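Long-range contacts in hexokinase (Schistosoma mansoni, PDB 1BDG), which catalyses the ATP-dependent phosphorylation of glucose and other hexoses to hexose 6-phosphates, the first step of glycolysis: residues Gly163-Gly168 with Asp273-Gly278; Ser49-Phe54 with Gly251-Lys256. One frame throughout, in Å; residues are numbered along the deposited sequence.

Contact 1: Gly163-Gly168 with Asp273-Gly278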
ATOM      1  N   GLY A 163       1.280   0.955 -10.649  1.00 18.49           N
ATOM      2  CA  GLY A 163       1.788   1.444 -11.919  1.00 20.61           C
ATOM      3  C   GLY A 163       2.411   0.406 -12.843  1.00 20.22           C
ATOM      4  O   GLY A 163       3.163   0.769 -13.757  1.00 20.36           O
ATOM      5  N   PHE A 164       2.122  -0.873 -12.611  1.00 19.30           N
ATOM      6  CA  PHE A 164       2.683  -1.936 -13.433  1.00 18.49           C
ATOM      7  C   PHE A 164       1.700  -2.490 -14.469  1.00 19.77           C
ATOM      8  O   PHE A 164       0.483  -2.507 -14.254  1.00 18.96           O
ATOM      9  CB  PHE A 164       3.173  -3.082 -12.559  1.00 17.06           C
ATOM     10  CG  PHE A 164       4.437  -2.792 -11.805  1.00 15.48           C
ATOM     11  CD1 PHE A 164       4.508  -1.736 -10.898  1.00 16.23           C
ATOM     12  CD2 PHE A 164       5.538  -3.630 -11.940  1.00 14.29           C
ATOM     13  CE1 PHE A 164       5.664  -1.523 -10.127  1.00 14.59           C
ATOM     14  CE2 PHE A 164       6.684  -3.427 -11.182  1.00 13.35           C
ATOM     15  CZ  PHE A 164       6.746  -2.376 -10.274  1.00 13.04           C
ATOM     16  N   SER A 165       2.249  -2.938 -15.597  1.00 20.97           N
ATOM     17  CA  SER A 165       1.482  -3.533 -16.698  1.00 20.50           C
ATOM     18  C   SER A 165       2.414  -4.285 -17.626  1.00 18.90           C
ATOM     19  O   SER A 165       2.303  -4.162 -18.835  1.00 20.10           O
ATOM     20  CB  SER A 165       0.702  -2.474 -17.495  1.00 17.26           C
ATOM     21  OG  SER A 165       1.551  -1.457 -17.991  1.00 19.43           O
ATOM     22  N   ALA A 166       3.371  -5.006 -17.053  1.00 18.08           N
ATOM     23  CA  ALA A 166       4.315  -5.785 -17.842  1.00 18.65           C
ATOM     24  C   ALA A 166       3.559  -6.987 -18.389  1.00 20.33           C
ATOM     25  O   ALA A 166       2.761  -7.601 -17.678  1.00 20.77           O
ATOM     26  CB  ALA A 166       5.466  -6.237 -16.977  1.00 17.25           C
ATOM     27  N   ASP A 167       3.747  -7.297 -19.665  1.00 22.19           N
ATOM     28  CA  ASP A 167       3.054  -8.435 -20.236  1.00 22.93           C
ATOM     29  C   ASP A 167       3.854  -9.697 -19.947  1.00 23.09           C
ATOM     30  O   ASP A 167       5.039  -9.636 -19.647  1.00 24.29           O
ATOM     31  CB  ASP A 167       2.841  -8.247 -21.735  1.00 23.81           C
ATOM     32  CG  ASP A 167       4.092  -8.502 -22.537  1.00 29.64           C
ATOM     33  OD1 ASP A 167       5.071  -7.747 -22.350  1.00 32.19           O
ATOM     34  OD2 ASP A 167       4.104  -9.461 -23.352  1.00 31.38           O
ATOM     35  N   GLY A 168       3.190 -10.840 -19.963  1.00 23.49           N
ATOM     36  CA  GLY A 168       3.895 -12.081 -19.719  1.00 21.90           C
ATOM     37  C   GLY A 168       4.132 -12.392 -18.264  1.00 22.20           C
ATOM     38  O   GLY A 168       4.877 -13.321 -17.943  1.00 22.68           O
ATOM     39  N   ASP A 273      -9.578   7.335 -15.675  1.00 19.51           N
ATOM     40  CA  ASP A 273      -8.333   7.730 -16.336  1.00 20.56           C
ATOM     41  C   ASP A 273      -7.073   7.043 -15.803  1.00 21.11           C
ATOM     42  O   ASP A 273      -5.955   7.328 -16.267  1.00 22.33           O
ATOM     43  CB  ASP A 273      -8.233   9.272 -16.265  1.00 22.13           C
ATOM     44  CG  ASP A 273      -7.024   9.856 -17.010  1.00 25.60           C
ATOM     45  OD1 ASP A 273      -6.740   9.485 -18.183  1.00 26.69           O
ATOM     46  OD2 ASP A 273      -6.367  10.745 -16.414  1.00 25.41           O
ATOM     47  N   SER A 274      -7.254   6.101 -14.873  1.00 20.70           N
ATOM     48  CA  SER A 274      -6.126   5.379 -14.273  1.00 19.36           C
ATOM     49  C   SER A 274      -5.587   4.292 -15.186  1.00 17.99           C
ATOM     50  O   SER A 274      -6.128   4.057 -16.256  1.00 16.29           O
ATOM     51  CB  SER A 274      -6.514   4.798 -12.910  1.00 17.40           C
ATOM     52  OG  SER A 274      -7.526   3.824 -13.013  1.00 17.41           O
ATOM     53  N   LEU A 275      -4.516   3.635 -14.757  1.00 18.38           N
ATOM     54  CA  LEU A 275      -3.866   2.573 -15.534  1.00 18.08           C
ATOM     55  C   LEU A 275      -4.770   1.347 -15.734  1.00 17.46           C
ATOM     56  O   LEU A 275      -4.940   0.864 -16.853  1.00 16.20           O
ATOM     57  CB  LEU A 275      -2.571   2.165 -14.832  1.00 16.93           C
ATOM     58  CG  LEU A 275      -1.569   1.269 -15.533  1.00 17.58           C
ATOM     59  CD1 LEU A 275      -0.738   2.100 -16.500  1.00 18.05           C
ATOM     60  CD2 LEU A 275      -0.668   0.628 -14.481  1.00 16.23           C
ATOM     61  N   HIS A 276      -5.317   0.835 -14.637  1.00 17.72           N
ATOM     62  CA  HIS A 276      -6.210  -0.322 -14.668  1.00 16.96           C
ATOM     63  C   HIS A 276      -7.555   0.169 -14.160  1.00 17.60           C
ATOM     64  O   HIS A 276      -7.801   0.110 -12.958  1.00 19.57           O
ATOM     65  CB  HIS A 276      -5.716  -1.412 -13.709  1.00 17.92           C
ATOM     66  CG  HIS A 276      -4.323  -1.906 -13.979  1.00 18.96           C
ATOM     67  ND1 HIS A 276      -4.065  -3.033 -14.741  1.00 18.30           N
ATOM     68  CD2 HIS A 276      -3.123  -1.467 -13.545  1.00 18.67           C
ATOM     69  CE1 HIS A 276      -2.761  -3.259 -14.763  1.00 17.25           C
ATOM     70  NE2 HIS A 276      -2.170  -2.321 -14.043  1.00 17.90           N
ATOM     71  N   PRO A 277      -8.420   0.711 -15.045  1.00 18.16           N
ATOM     72  CA  PRO A 277      -9.751   1.229 -14.680  1.00 16.38           C
ATOM     73  C   PRO A 277     -10.734   0.263 -14.016  1.00 16.54           C
ATOM     74  O   PRO A 277     -10.943  -0.841 -14.498  1.00 16.25           O
ATOM     75  CB  PRO A 277     -10.294   1.724 -16.013  1.00 15.00           C
ATOM     76  CG  PRO A 277      -9.072   2.202 -16.716  1.00 15.67           C
ATOM     77  CD  PRO A 277      -8.077   1.101 -16.425  1.00 16.37           C
ATOM     78  N   GLY A 278     -11.346   0.710 -12.919  1.00 15.71           N
ATOM     79  CA  GLY A 278     -12.324  -0.087 -12.200  1.00 13.12           C
ATOM     80  C   GLY A 278     -11.753  -1.059 -11.185  1.00 14.70           C
ATOM     81  O   GLY A 278     -12.495  -1.728 -10.462  1.00 13.75           O
TER

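Contact 2: Ser49-Phe54 with Gly251-Lys256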
ATOM      1  N   SER A  49     -16.598 -12.118  -4.259  1.00 19.96           N
ATOM      2  CA  SER A  49     -16.228 -11.078  -3.306  1.00 19.14           C
ATOM      3  C   SER A  49     -15.033 -10.309  -3.830  1.00 18.05           C
ATOM      4  O   SER A  49     -14.154 -10.885  -4.485  1.00 19.53           O
ATOM      5  CB  SER A  49     -15.839 -11.672  -1.963  1.00 20.83           C
ATOM      6  OG  SER A  49     -15.133 -10.707  -1.197  1.00 21.63           O
ATOM      7  N   SER A  50     -14.983  -9.018  -3.517  1.00 14.78           N
ATOM      8  CA  SER A  50     -13.878  -8.203  -3.961  1.00 13.80           C
ATOM      9  C   SER A  50     -12.657  -8.429  -3.082  1.00 15.55           C
ATOM     10  O   SER A  50     -11.517  -8.323  -3.557  1.00 15.90           O
ATOM     11  CB  SER A  50     -14.266  -6.735  -4.008  1.00 12.80           C
ATOM     12  OG  SER A  50     -14.762  -6.296  -2.767  1.00 15.97           O
ATOM     13  N   ILE A  51     -12.876  -8.766  -1.811  1.00 13.32           N
ATOM     14  CA  ILE A  51     -11.746  -9.015  -0.919  1.00 14.02           C
ATOM     15  C   ILE A  51     -11.329 -10.479  -0.959  1.00 14.52           C
ATOM     16  O   ILE A  51     -11.889 -11.324  -0.256  1.00 14.68           O
ATOM     17  CB  ILE A  51     -11.998  -8.508   0.512  1.00 11.67           C
ATOM     18  CG1 ILE A  51     -12.149  -6.988   0.476  1.00  9.34           C
ATOM     19  CG2 ILE A  51     -10.853  -8.933   1.425  1.00  8.37           C
ATOM     20  CD1 ILE A  51     -12.203  -6.316   1.830  1.00 10.04           C
ATOM     21  N   LYS A  52     -10.287 -10.734  -1.749  1.00 14.71           N
ATOM     22  CA  LYS A  52      -9.747 -12.073  -2.006  1.00 15.75           C
ATOM     23  C   LYS A  52      -9.222 -12.949  -0.887  1.00 17.17           C
ATOM     24  O   LYS A  52      -9.234 -14.172  -1.036  1.00 18.82           O
ATOM     25  CB  LYS A  52      -8.715 -12.014  -3.118  1.00 14.16           C
ATOM     26  CG  LYS A  52      -9.304 -11.543  -4.425  1.00 17.53           C
ATOM     27  CD  LYS A  52     -10.356 -12.504  -4.902  1.00 17.71           C
ATOM     28  CE  LYS A  52     -11.470 -11.790  -5.602  1.00 18.08           C
ATOM     29  NZ  LYS A  52     -12.590 -12.738  -5.828  1.00 20.93           N
ATOM     30  N   MET A  53      -8.679 -12.339   0.170  1.00 16.97           N
ATOM     31  CA  MET A  53      -8.166 -13.060   1.339  1.00 15.21           C
ATOM     32  C   MET A  53      -7.207 -14.188   1.007  1.00 16.61           C
ATOM     33  O   MET A  53      -7.319 -15.278   1.582  1.00 15.81           O
ATOM     34  CB  MET A  53      -9.327 -13.655   2.147  1.00 16.76           C
ATOM     35  CG  MET A  53     -10.407 -12.684   2.553  1.00 17.52           C
ATOM     36  SD  MET A  53      -9.832 -11.490   3.719  1.00 16.99           S
ATOM     37  CE  MET A  53     -10.359 -12.219   5.135  1.00 19.32           C
ATOM     38  N   PHE A  54      -6.224 -13.919   0.150  1.00 15.98           N
ATOM     39  CA  PHE A  54      -5.264 -14.948  -0.248  1.00 13.95           C
ATOM     40  C   PHE A  54      -4.407 -15.470   0.906  1.00 14.66           C
ATOM     41  O   PHE A  54      -3.676 -14.694   1.531  1.00 15.62           O
ATOM     42  CB  PHE A  54      -4.296 -14.423  -1.315  1.00 14.25           C
ATOM     43  CG  PHE A  54      -4.951 -13.898  -2.551  1.00 13.18           C
ATOM     44  CD1 PHE A  54      -5.497 -14.764  -3.484  1.00 11.37           C
ATOM     45  CD2 PHE A  54      -4.961 -12.535  -2.816  1.00 10.85           C
ATOM     46  CE1 PHE A  54      -6.040 -14.273  -4.675  1.00  9.95           C
ATOM     47  CE2 PHE A  54      -5.497 -12.046  -3.991  1.00 11.23           C
ATOM     48  CZ  PHE A  54      -6.036 -12.919  -4.926  1.00  9.74           C
ATOM     49  N   GLY A 251      -7.370  -3.496  -1.221  1.00 19.72           N
ATOM     50  CA  GLY A 251      -7.387  -2.394  -2.160  1.00 19.26           C
ATOM     51  C   GLY A 251      -8.535  -2.637  -3.124  1.00 18.37           C
ATOM     52  O   GLY A 251      -9.144  -1.702  -3.646  1.00 19.71           O
ATOM     53  N   ALA A 252      -8.851  -3.906  -3.340  1.00 17.58           N
ATOM     54  CA  ALA A 252      -9.931  -4.272  -4.239  1.00 16.50           C
ATOM     55  C   ALA A 252     -11.335  -4.044  -3.693  1.00 14.90           C
ATOM     56  O   ALA A 252     -12.296  -4.279  -4.411  1.00 15.71           O
ATOM     57  CB  ALA A 252      -9.771  -5.706  -4.693  1.00 15.70           C
ATOM     58  N   PHE A 253     -11.483  -3.592  -2.452  1.00 14.73           N
ATOM     59  CA  PHE A 253     -12.827  -3.367  -1.914  1.00 14.27           C
ATOM     60  C   PHE A 253     -13.534  -2.354  -2.802  1.00 13.78           C
ATOM     61  O   PHE A 253     -12.906  -1.498  -3.395  1.00 12.16           O
ATOM     62  CB  PHE A 253     -12.796  -2.884  -0.453  1.00 14.00           C
ATOM     63  CG  PHE A 253     -14.157  -2.867   0.226  1.00 14.92           C
ATOM     64  CD1 PHE A 253     -15.013  -3.969   0.148  1.00 14.05           C
ATOM     65  CD2 PHE A 253     -14.562  -1.762   0.980  1.00 17.50           C
ATOM     66  CE1 PHE A 253     -16.252  -3.983   0.811  1.00 15.47           C
ATOM     67  CE2 PHE A 253     -15.817  -1.759   1.656  1.00 18.73           C
ATOM     68  CZ  PHE A 253     -16.657  -2.880   1.569  1.00 16.94           C
ATOM     69  N   GLY A 254     -14.846  -2.483  -2.911  1.00 14.14           N
ATOM     70  CA  GLY A 254     -15.602  -1.589  -3.756  1.00 12.91           C
ATOM     71  C   GLY A 254     -15.777  -2.129  -5.164  1.00 13.48           C
ATOM     72  O   GLY A 254     -16.643  -1.650  -5.886  1.00 13.25           O
ATOM     73  N   GLU A 255     -14.980  -3.124  -5.552  1.00 13.50           N
ATOM     74  CA  GLU A 255     -15.067  -3.708  -6.892  1.00 15.31           C
ATOM     75  C   GLU A 255     -16.402  -4.362  -7.227  1.00 16.35           C
ATOM     76  O   GLU A 255     -16.658  -4.677  -8.386  1.00 18.59           O
ATOM     77  CB  GLU A 255     -13.909  -4.679  -7.171  1.00 14.57           C
ATOM     78  CG  GLU A 255     -12.552  -3.987  -7.325  1.00 13.19           C
ATOM     79  CD  GLU A 255     -11.436  -4.876  -7.862  1.00 13.48           C
ATOM     80  OE1 GLU A 255     -11.606  -6.083  -8.089  1.00 16.41           O
ATOM     81  OE2 GLU A 255     -10.352  -4.353  -8.079  1.00 14.19           O
ATOM     82  N   LYS A 256     -17.240  -4.579  -6.218  1.00 15.52           N
ATOM     83  CA  LYS A 256     -18.571  -5.153  -6.421  1.00 14.18           C
ATOM     84  C   LYS A 256     -19.662  -4.152  -6.030  1.00 14.61           C
ATOM     85  O   LYS A 256     -20.767  -4.550  -5.669  1.00 15.73           O
ATOM     86  CB  LYS A 256     -18.779  -6.405  -5.584  1.00 16.32           C
ATOM     87  CG  LYS A 256     -17.797  -7.504  -5.805  1.00 17.35           C
ATOM     88  CD  LYS A 256     -18.212  -8.417  -6.904  1.00 15.04           C
ATOM     89  CE  LYS A 256     -17.298  -9.617  -6.886  1.00 19.30           C
ATOM     90  NZ  LYS A 256     -15.865  -9.214  -7.040  1.00 19.47           N
TER

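Contact 1: Gly163-Gly168 with Asp273-Gly278
The His276 ring is met at its edge by the Phe164 backbone carbonyl, which lies almost in the ring plane. NE2 of His276 donates a hydrogen bond to Phe164 O at 2.7 Å. The angle at the hydrogen is 155° and the C=O...N angle 173°, so imidazole and carbonyl run nearly end-on. CE1 of the same ring lies 3.4 Å from Phe164 O. Ser165 approaches obliquely, its CB 4.5 Å from His276 CE1, and Trp160 also touches the histidine. CB of Phe164 points away from 273-278, and its ring stacks with Trp160 and packs edge-to-face with Phe145 of the glucose pocket. Thus Phe164 offers its main chain to the histidine while its side chain is buried among aromatic neighbours.

The contact appears to bridge the hexokinase cleft. The loop 163-168 follows the substrate-binding residues Thr161 and Lys162 and falls in what is probably the small subdomain; 273-278, just after helix 265-272, falls in the large one. A bond between the two lobes in a glucose-bound model is consistent with the closed form known for hexokinases.

Leu275 packs against the main chain. With chi1 at -169°, CG lies opposite the backbone N, and the branch extends toward Gly163 and Phe164. CD2 does most of the touching, 3.5 Å from Gly163 C and 3.3 Å from Phe164 O, so one carbonyl oxygen meets both the imidazole N-H and a leucine methyl. CD1 reaches more loosely toward the hydroxyl of Ser165, 4.5 Å from OG. Within its own loop region, Ser274 OG bonds to Asp271 O and Gly278 N to Asp271 OD1, while backbone bonding to Met108 ties Ser165 into its own lobe.

Contact 2: Ser49-Phe54 with Gly251-Lys256
Ser50 packs its CB into the type II turn Ala252-Glu255, 3.2 Å from Ala252 O and 3.8 Å from Glu255 CB. Chi1 of 55° sets OG between backbone N and carbonyl carbon; there it lies at the edge of the Phe253 ring, 3.7 Å from CD1, and hydrogen-bonds to Glu258. Ala252 returns the approach, its CB resting on Ser50 O.

The apolar part is Ile51 against Phe253: CD1 of the isoleucine comes within 4.0 Å of Phe253 CD1, while the Phe253 side chain also touches Arg32 and Ser36 of helix 23-41.

Two lysines supply the polar contacts around Ser49. Lys256, kinked at its second and fourth torsions, lays CG along Ser50 and brings NZ to 3.5 Å from Ser49 C. Ser49 O itself accepts a hydrogen bond from Lys52 NZ at 2.8 Å, with a C=O...N angle of 165°.

Inside the turn, Glu255 N bonds to Ala252 O, with Gly254 at the third position. The loop between helix 43-46 and the antiparallel edge strand 54-55, which lies beside 243-247, thus packs on a turn of what is probably the hexokinase large subdomain, just after the glucose-binding Glu249.

In the fold
Contact 1 lies at the surface and contact 2 is buried; their centres are about 17 Å apart. Contact 1 appears to join the two lobes through a side-chain-to-backbone hydrogen bond and a leucine, a small interface, consistent with a cleft that closes on the sugar. Contact 2 has no clear hydrogen bond between its segments and relies on packing of the loop 49-54 against a turn of the probable large lobe. Segments 251-256 and 273-278 flank helix 265-272 and touch, Gly278 O lying 3.9 Å from Glu255 CG. The Glu255 carboxylate is bonded to the backbone N of Gln280, a residue of the glucose pocket, and salt-bridged to Arg159.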